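Local coordinates for beta-fructofuranosidase (Arthrobacter, PDB 3WPU), which is a bacterial beta-fructofuranosidase of the levansucrase/invertase family, built on a five-bladed beta-propeller catalytic domain, at residues A[334-346]-A[421-433]. Sequence-based numbering, arbitrary orientation.
Sequences TDQTERPQIYFKD and YSHYVMPGGLVQS
Gln341 reaching the backbone of Val425 typifies a side-chain-mediated contact between two edge strands of different sheets, consistent with adjoining blades of the family's five-bladed beta-propeller. Strands 340-345 and 423-425 run nearly parallel, but their axes stay 8.4 Å from each other, so side chains bridge what backbones cannot. The Gln341 amide stands in for a neighbouring strand: OE1 accepts from Val425 N at 2.9 Å in an almost straight bond (175°), while its NE2 donates to a lone pair of Val425 O, in the carbonyl plane. Two bonds to one residue fix the rotation of the amide, whose NE2 also sits over one face of the Tyr424 ring, toward the rim, the planes only 21° apart.

On one side of this clasp, Tyr343 has its CG anti to the backbone N (chi1 -177°), which directs the ring across Val425 toward the hairpin turn, CE1 touching Val425 CG1 at 3.8 Å. Its hydroxyl ends at the turn of the 423-433 hairpin, where Gly429 N gives it a weak hydrogen bond; Gly429 and Leu430 facing Met426 form a G1 beta bulge.

On the other side, Arg339 extends with Tyr424 CB over the centre of one guanidinium face. NH1 makes a weak hydrogen bond to Ser422 O, and NH2 is held by Thr77 O, which Gln432 NE2 shares. Beyond it, Tyr421 OH donates to Glu338 OE2 at 2.6 Å, approaching from above the carboxylate plane; a salt bridge to Arg245 occupies Glu338 OE1 and so helps fix the carboxylate between the two partners. Strand 348-355 pairs with 340-345 and also packs against Tyr421 and His423 through Ile354, whereas strand 72-81 lines the Arg339 and Tyr424 side chains and strand 260-266 lies against Pro340 and Ile342.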
ATOM      1  N   THR A 334      14.239   7.309   7.677  1.00 11.18           N
ATOM      2  CA  THR A 334      12.820   7.492   8.013  1.00 11.49           C
ATOM      3  C   THR A 334      12.342   6.472   9.064  1.00 11.82           C
ATOM      4  O   THR A 334      12.790   5.307   9.092  1.00 11.58           O
ATOM      5  CB  THR A 334      11.875   7.426   6.776  1.00 11.32           C
ATOM      6  OG1 THR A 334      10.528   7.647   7.205  1.00 11.53           O
ATOM      7  CG2 THR A 334      11.934   6.056   6.067  1.00 11.39           C
ATOM      8  N   ASP A 335      11.381   6.917   9.857  1.00 12.86           N
ATOM      9  CA  ASP A 335      10.659   6.114  10.835  1.00 14.93           C
ATOM     10  C   ASP A 335       9.755   5.076  10.173  1.00 13.41           C
ATOM     11  O   ASP A 335       9.506   4.006  10.741  1.00 12.35           O
ATOM     12  CB  ASP A 335       9.773   7.068  11.684  1.00 18.95           C
ATOM     13  CG  ASP A 335       9.050   6.367  12.823  1.00 23.74           C
ATOM     14  OD1 ASP A 335       9.652   5.503  13.523  1.00 24.80           O
ATOM     15  OD2 ASP A 335       7.855   6.705  13.028  1.00 25.86           O
ATOM     16  N   GLN A 336       9.247   5.417   8.994  1.00 12.66           N
ATOM     17  CA  GLN A 336       8.104   4.719   8.428  1.00 13.52           C
ATOM     18  C   GLN A 336       8.208   4.463   6.927  1.00 12.65           C
ATOM     19  O   GLN A 336       8.029   5.342   6.118  1.00 14.21           O
ATOM     20  CB  GLN A 336       6.833   5.515   8.765  1.00 15.57           C
ATOM     21  CG  GLN A 336       6.440   5.438  10.214  1.00 18.10           C
ATOM     22  CD  GLN A 336       5.028   5.936  10.428  1.00 21.44           C
ATOM     23  OE1 GLN A 336       4.403   5.613  11.409  1.00 25.43           O
ATOM     24  NE2 GLN A 336       4.505   6.683   9.461  1.00 23.56           N
ATOM     25  N   THR A 337       8.551   3.224   6.554  1.00 11.70           N
ATOM     26  CA  THR A 337       8.424   2.770   5.195  1.00 11.72           C
ATOM     27  C   THR A 337       7.124   1.952   5.183  1.00 12.17           C
ATOM     28  O   THR A 337       7.109   0.758   5.486  1.00 11.70           O
ATOM     29  CB  THR A 337       9.642   1.884   4.844  1.00 11.85           C
ATOM     30  OG1 THR A 337       9.921   1.038   5.962  1.00 11.84           O
ATOM     31  CG2 THR A 337      10.885   2.745   4.610  1.00 12.40           C
ATOM     32  N   GLU A 338       6.011   2.618   4.888  1.00 11.73           N
ATOM     33  CA  GLU A 338       4.698   2.024   5.049  1.00 11.63           C
ATOM     34  C   GLU A 338       4.216   1.265   3.814  1.00 11.57           C
ATOM     35  O   GLU A 338       4.698   1.509   2.702  1.00 11.11           O
ATOM     36  CB  GLU A 338       3.682   3.127   5.378  1.00 12.65           C
ATOM     37  CG  GLU A 338       4.087   3.922   6.584  1.00 13.83           C
ATOM     38  CD  GLU A 338       3.013   4.893   7.008  1.00 16.12           C
ATOM     39  OE1 GLU A 338       1.993   4.439   7.565  1.00 18.21           O
ATOM     40  OE2 GLU A 338       3.252   6.105   6.860  1.00 19.02           O
ATOM     41  N   ARG A 339       3.226   0.400   4.012  1.00 11.39           N
ATOM     42  CA  ARG A 339       2.550  -0.272   2.932  1.00 11.65           C
ATOM     43  C   ARG A 339       3.439  -0.799   1.797  1.00 10.48           C
ATOM     44  O   ARG A 339       3.248  -0.503   0.608  1.00 10.47           O
ATOM     45  CB  ARG A 339       1.480   0.648   2.363  1.00 12.89           C
ATOM     46  CG  ARG A 339       0.455  -0.180   1.712  1.00 14.86           C
ATOM     47  CD  ARG A 339      -0.700   0.595   1.161  1.00 16.63           C
ATOM     48  NE  ARG A 339      -1.564  -0.407   0.578  1.00 16.60           N
ATOM     49  CZ  ARG A 339      -2.810  -0.202   0.215  1.00 15.69           C
ATOM     50  NH1 ARG A 339      -3.367   1.025   0.325  1.00 14.16           N
ATOM     51  NH2 ARG A 339      -3.472  -1.213  -0.295  1.00 15.77           N
ATOM     52  N   PRO A 340       4.416  -1.617   2.168  1.00  9.70           N
ATOM     53  CA  PRO A 340       5.299  -2.139   1.137  1.00  9.57           C
ATOM     54  C   PRO A 340       4.574  -3.131   0.219  1.00  9.39           C
ATOM     55  O   PRO A 340       3.697  -3.888   0.647  1.00  9.31           O
ATOM     56  CB  PRO A 340       6.385  -2.836   1.942  1.00  9.07           C
ATOM     57  CG  PRO A 340       5.701  -3.267   3.195  1.00  8.96           C
ATOM     58  CD  PRO A 340       4.761  -2.110   3.508  1.00  9.37           C
ATOM     59  N   GLN A 341       4.950  -3.103  -1.050  1.00  9.42           N
ATOM     60  CA  GLN A 341       4.533  -4.138  -2.005  1.00 10.22           C
ATOM     61  C   GLN A 341       5.676  -4.412  -2.946  1.00 10.38           C
ATOM     62  O   GLN A 341       6.525  -3.573  -3.165  1.00  9.80           O
ATOM     63  CB  GLN A 341       3.307  -3.721  -2.817  1.00 10.98           C
ATOM     64  CG  GLN A 341       3.517  -2.428  -3.594  1.00 10.84           C
ATOM     65  CD  GLN A 341       2.298  -1.934  -4.336  1.00 11.19           C
ATOM     66  OE1 GLN A 341       1.811  -0.815  -4.049  1.00 10.89           O
ATOM     67  NE2 GLN A 341       1.808  -2.715  -5.303  1.00 11.23           N
ATOM     68  N   ILE A 342       5.672  -5.626  -3.496  1.00 10.47           N
ATOM     69  CA  ILE A 342       6.612  -6.044  -4.514  1.00 10.98           C
ATOM     70  C   ILE A 342       5.845  -6.193  -5.826  1.00 10.22           C
ATOM     71  O   ILE A 342       4.812  -6.870  -5.887  1.00 10.30           O
ATOM     72  CB  ILE A 342       7.273  -7.378  -4.156  1.00 11.99           C
ATOM     73  CG1 ILE A 342       8.065  -7.259  -2.836  1.00 12.97           C
ATOM     74  CG2 ILE A 342       8.173  -7.818  -5.288  1.00 12.56           C
ATOM     75  CD1 ILE A 342       9.320  -6.470  -2.922  1.00 13.63           C
ATOM     76  N   TYR A 343       6.363  -5.522  -6.839  1.00  9.98           N
ATOM     77  CA  TYR A 343       5.769  -5.395  -8.163  1.00 10.57           C
ATOM     78  C   TYR A 343       6.790  -5.874  -9.163  1.00 10.72           C
ATOM     79  O   TYR A 343       7.918  -5.389  -9.176  1.00 10.74           O
ATOM     80  CB  TYR A 343       5.444  -3.914  -8.378  1.00 10.76           C
ATOM     81  CG  TYR A 343       4.752  -3.526  -9.644  1.00 10.77           C
ATOM     82  CD1 TYR A 343       3.371  -3.311  -9.669  1.00 10.85           C
ATOM     83  CD2 TYR A 343       5.477  -3.289 -10.824  1.00 11.05           C
ATOM     84  CE1 TYR A 343       2.731  -2.930 -10.827  1.00 11.40           C
ATOM     85  CE2 TYR A 343       4.829  -2.896 -11.987  1.00 11.58           C
ATOM     86  CZ  TYR A 343       3.454  -2.703 -11.974  1.00 11.65           C
ATOM     87  OH  TYR A 343       2.784  -2.287 -13.118  1.00 12.83           O
ATOM     88  N   PHE A 344       6.408  -6.862  -9.965  1.00 11.57           N
ATOM     89  CA  PHE A 344       7.354  -7.509 -10.845  1.00 11.87           C
ATOM     90  C   PHE A 344       7.188  -6.985 -12.262  1.00 11.85           C
ATOM     91  O   PHE A 344       6.075  -6.915 -12.803  1.00 11.72           O
ATOM     92  CB  PHE A 344       7.160  -9.013 -10.800  1.00 12.33           C
ATOM     93  CG  PHE A 344       7.447  -9.614  -9.456  1.00 12.25           C
ATOM     94  CD1 PHE A 344       8.757  -9.759  -9.011  1.00 12.08           C
ATOM     95  CD2 PHE A 344       6.409 -10.019  -8.627  1.00 12.95           C
ATOM     96  CE1 PHE A 344       9.021 -10.321  -7.763  1.00 12.35           C
ATOM     97  CE2 PHE A 344       6.668 -10.588  -7.392  1.00 13.73           C
ATOM     98  CZ  PHE A 344       7.977 -10.741  -6.961  1.00 13.13           C
ATOM     99  N   LYS A 345       8.312  -6.609 -12.866  1.00 12.41           N
ATOM    100  CA  LYS A 345       8.315  -6.087 -14.223  1.00 13.11           C
ATOM    101  C   LYS A 345       9.673  -6.300 -14.884  1.00 14.64           C
ATOM    102  O   LYS A 345      10.718  -6.002 -14.299  1.00 14.43           O
ATOM    103  CB  LYS A 345       7.944  -4.592 -14.220  1.00 13.40           C
ATOM    104  CG  LYS A 345       7.858  -4.023 -15.632  1.00 14.01           C
ATOM    105  CD  LYS A 345       7.376  -2.594 -15.610  1.00 14.87           C
ATOM    106  CE  LYS A 345       7.210  -2.008 -17.001  1.00 15.75           C
ATOM    107  NZ  LYS A 345       8.505  -1.771 -17.672  1.00 16.68           N
ATOM    108  N   ASP A 346       9.642  -6.850 -16.106  1.00 16.86           N
ATOM    109  CA  ASP A 346      10.845  -6.975 -16.944  1.00 18.27           C
ATOM    110  C   ASP A 346      12.019  -7.637 -16.232  1.00 17.20           C
ATOM    111  O   ASP A 346      13.178  -7.206 -16.367  1.00 18.23           O
ATOM    112  CB  ASP A 346      11.241  -5.597 -17.496  1.00 21.00           C
ATOM    113  CG  ASP A 346      10.209  -5.045 -18.464  1.00 23.83           C
ATOM    114  OD1 ASP A 346       9.459  -5.847 -19.049  1.00 27.31           O
ATOM    115  OD2 ASP A 346      10.118  -3.810 -18.608  1.00 28.39           O
ATOM    116  N   TYR A 421      -2.413   9.782   0.075  1.00 10.19           N
ATOM    117  CA  TYR A 421      -1.619   8.882   0.902  1.00 10.55           C
ATOM    118  C   TYR A 421      -2.074   7.420   0.720  1.00 10.72           C
ATOM    119  O   TYR A 421      -3.060   7.143   0.006  1.00  9.51           O
ATOM    120  CB  TYR A 421      -1.561   9.319   2.393  1.00 10.87           C
ATOM    121  CG  TYR A 421      -0.293   8.826   3.032  1.00 10.81           C
ATOM    122  CD1 TYR A 421       0.934   9.286   2.590  1.00 11.18           C
ATOM    123  CD2 TYR A 421      -0.314   7.835   4.011  1.00 11.59           C
ATOM    124  CE1 TYR A 421       2.114   8.808   3.116  1.00 11.75           C
ATOM    125  CE2 TYR A 421       0.866   7.314   4.529  1.00 12.00           C
ATOM    126  CZ  TYR A 421       2.080   7.811   4.090  1.00 12.27           C
ATOM    127  OH  TYR A 421       3.294   7.340   4.596  1.00 12.37           O
ATOM    128  N   SER A 422      -1.281   6.514   1.308  1.00 11.44           N
ATOM    129  CA  SER A 422      -1.486   5.069   1.240  0.50 11.22           C
ATOM    130  C   SER A 422      -1.665   4.572  -0.191  1.00 11.59           C
ATOM    131  O   SER A 422      -2.501   3.694  -0.485  1.00 11.58           O
ATOM    132  CB  SER A 422      -2.635   4.649   2.152  0.50 11.06           C
ATOM    133  OG  SER A 422      -2.302   4.975   3.492  0.50 10.33           O
ATOM    134  N   HIS A 423      -0.824   5.093  -1.070  1.00 10.94           N
ATOM    135  CA  HIS A 423      -0.882   4.755  -2.463  1.00 10.81           C
ATOM    136  C   HIS A 423      -0.651   3.247  -2.643  1.00 10.76           C
ATOM    137  O   HIS A 423       0.005   2.583  -1.821  1.00 12.17           O
ATOM    138  CB  HIS A 423       0.235   5.436  -3.229  1.00 10.95           C
ATOM    139  CG  HIS A 423       0.260   6.926  -3.128  1.00 10.90           C
ATOM    140  ND1 HIS A 423       0.418   7.601  -1.942  1.00 11.24           N
ATOM    141  CD2 HIS A 423       0.213   7.869  -4.095  1.00 11.25           C
ATOM    142  CE1 HIS A 423       0.460   8.901  -2.183  1.00 10.89           C
ATOM    143  NE2 HIS A 423       0.335   9.088  -3.483  1.00 10.74           N
ATOM    144  N   TYR A 424      -1.191   2.739  -3.732  1.00  9.81           N
ATOM    145  CA  TYR A 424      -1.050   1.328  -4.066  1.00  9.67           C
ATOM    146  C   TYR A 424      -0.898   1.229  -5.566  1.00  9.76           C
ATOM    147  O   TYR A 424      -1.726   1.745  -6.315  1.00  9.74           O
ATOM    148  CB  TYR A 424      -2.290   0.570  -3.575  1.00  9.43           C
ATOM    149  CG  TYR A 424      -2.231  -0.894  -3.930  1.00  9.56           C
ATOM    150  CD1 TYR A 424      -1.523  -1.793  -3.147  1.00  9.72           C
ATOM    151  CD2 TYR A 424      -2.860  -1.355  -5.067  1.00  9.49           C
ATOM    152  CE1 TYR A 424      -1.414  -3.126  -3.500  1.00  9.67           C
ATOM    153  CE2 TYR A 424      -2.778  -2.698  -5.426  1.00  9.59           C
ATOM    154  CZ  TYR A 424      -2.082  -3.575  -4.647  1.00  9.73           C
ATOM    155  OH  TYR A 424      -1.988  -4.931  -4.973  1.00  9.97           O
ATOM    156  N   VAL A 425       0.178   0.552  -6.005  1.00  9.96           N
ATOM    157  CA  VAL A 425       0.503   0.422  -7.422  1.00 10.20           C
ATOM    158  C   VAL A 425      -0.154  -0.846  -7.986  1.00 10.36           C
ATOM    159  O   VAL A 425       0.069  -1.948  -7.485  1.00 10.61           O
ATOM    160  CB  VAL A 425       2.037   0.364  -7.652  1.00 10.14           C
ATOM    161  CG1 VAL A 425       2.333   0.426  -9.135  1.00 10.13           C
ATOM    162  CG2 VAL A 425       2.727   1.509  -6.903  1.00 10.69           C
ATOM    163  N   MET A 426      -0.955  -0.639  -9.025  1.00 10.89           N
ATOM    164  CA  MET A 426      -1.785  -1.642  -9.653  1.00 11.13           C
ATOM    165  C   MET A 426      -1.169  -2.028 -10.984  1.00 11.39           C
ATOM    166  O   MET A 426      -0.272  -1.349 -11.491  1.00 11.03           O
ATOM    167  CB  MET A 426      -3.182  -1.059  -9.886  1.00 11.47           C
ATOM    168  CG  MET A 426      -3.779  -0.529  -8.606  1.00 11.17           C
ATOM    169  SD  MET A 426      -5.514  -0.019  -8.673  1.00 10.87           S
ATOM    170  CE  MET A 426      -5.388   1.407  -9.761  1.00 11.68           C
ATOM    171  N   PRO A 427      -1.680  -3.104 -11.589  1.00 11.70           N
ATOM    172  CA  PRO A 427      -1.135  -3.515 -12.877  1.00 12.31           C
ATOM    173  C   PRO A 427      -1.152  -2.393 -13.922  1.00 12.20           C
ATOM    174  O   PRO A 427      -2.080  -1.549 -13.951  1.00 12.82           O
ATOM    175  CB  PRO A 427      -2.043  -4.681 -13.267  1.00 12.16           C
ATOM    176  CG  PRO A 427      -2.457  -5.254 -11.947  1.00 11.97           C
ATOM    177  CD  PRO A 427      -2.730  -4.024 -11.116  1.00 11.92           C
ATOM    178  N   GLY A 428      -0.077  -2.343 -14.711  1.00 13.04           N
ATOM    179  CA  GLY A 428       0.108  -1.308 -15.717  1.00 12.86           C
ATOM    180  C   GLY A 428       0.519   0.047 -15.168  1.00 13.16           C
ATOM    181  O   GLY A 428       0.453   1.048 -15.873  1.00 13.36           O
ATOM    182  N   GLY A 429       0.958   0.079 -13.916  1.00 12.15           N
ATOM    183  CA  GLY A 429       1.456   1.296 -13.312  1.00 10.83           C
ATOM    184  C   GLY A 429       0.385   2.263 -12.912  1.00 10.72           C
ATOM    185  O   GLY A 429       0.707   3.412 -12.628  1.00 10.98           O
ATOM    186  N   LEU A 430      -0.867   1.797 -12.818  1.00 10.30           N
ATOM    187  CA  LEU A 430      -1.923   2.666 -12.269  1.00 10.53           C
ATOM    188  C   LEU A 430      -1.768   2.766 -10.742  1.00 10.46           C
ATOM    189  O   LEU A 430      -1.377   1.829 -10.069  1.00 11.37           O
ATOM    190  CB  LEU A 430      -3.309   2.172 -12.646  1.00 10.75           C
ATOM    191  CG  LEU A 430      -3.658   2.090 -14.135  1.00 11.10           C
ATOM    192  CD1 LEU A 430      -5.135   1.730 -14.306  1.00 11.65           C
ATOM    193  CD2 LEU A 430      -3.344   3.403 -14.864  1.00 11.15           C
ATOM    194  N   VAL A 431      -2.044   3.933 -10.188  1.00  9.66           N
ATOM    195  CA  VAL A 431      -1.800   4.150  -8.780  1.00  9.55           C
ATOM    196  C   VAL A 431      -3.055   4.735  -8.159  1.00  9.62           C
ATOM    197  O   VAL A 431      -3.539   5.805  -8.578  1.00 10.20           O
ATOM    198  CB  VAL A 431      -0.598   5.083  -8.518  1.00  9.75           C
ATOM    199  CG1 VAL A 431      -0.394   5.232  -7.013  1.00 10.03           C
ATOM    200  CG2 VAL A 431       0.674   4.556  -9.214  1.00  9.96           C
ATOM    201  N   GLN A 432      -3.606   4.017  -7.180  1.00  9.37           N
ATOM    202  CA  GLN A 432      -4.771   4.505  -6.423  1.00  9.57           C
ATOM    203  C   GLN A 432      -4.291   4.976  -5.057  1.00  9.42           C
ATOM    204  O   GLN A 432      -3.294   4.510  -4.554  1.00  9.55           O
ATOM    205  CB  GLN A 432      -5.841   3.422  -6.283  1.00  9.84           C
ATOM    206  CG  GLN A 432      -5.400   2.105  -5.636  1.00  9.62           C
ATOM    207  CD  GLN A 432      -5.746   1.968  -4.172  1.00 10.08           C
ATOM    208  OE1 GLN A 432      -6.076   2.956  -3.479  1.00  9.69           O
ATOM    209  NE2 GLN A 432      -5.675   0.746  -3.680  1.00 10.18           N
ATOM    210  N   SER A 433      -4.993   5.957  -4.478  1.00  9.12           N
ATOM    211  CA  SER A 433      -4.585   6.550  -3.205  1.00  9.36           C
ATOM    212  C   SER A 433      -5.819   7.208  -2.587  1.00  9.12           C
ATOM    213  O   SER A 433      -6.795   7.385  -3.299  1.00 10.16           O
ATOM    214  CB  SER A 433      -3.509   7.621  -3.447  1.00  9.51           C
ATOM    215  OG  SER A 433      -3.954   8.670  -4.295  1.00  9.77           O
TER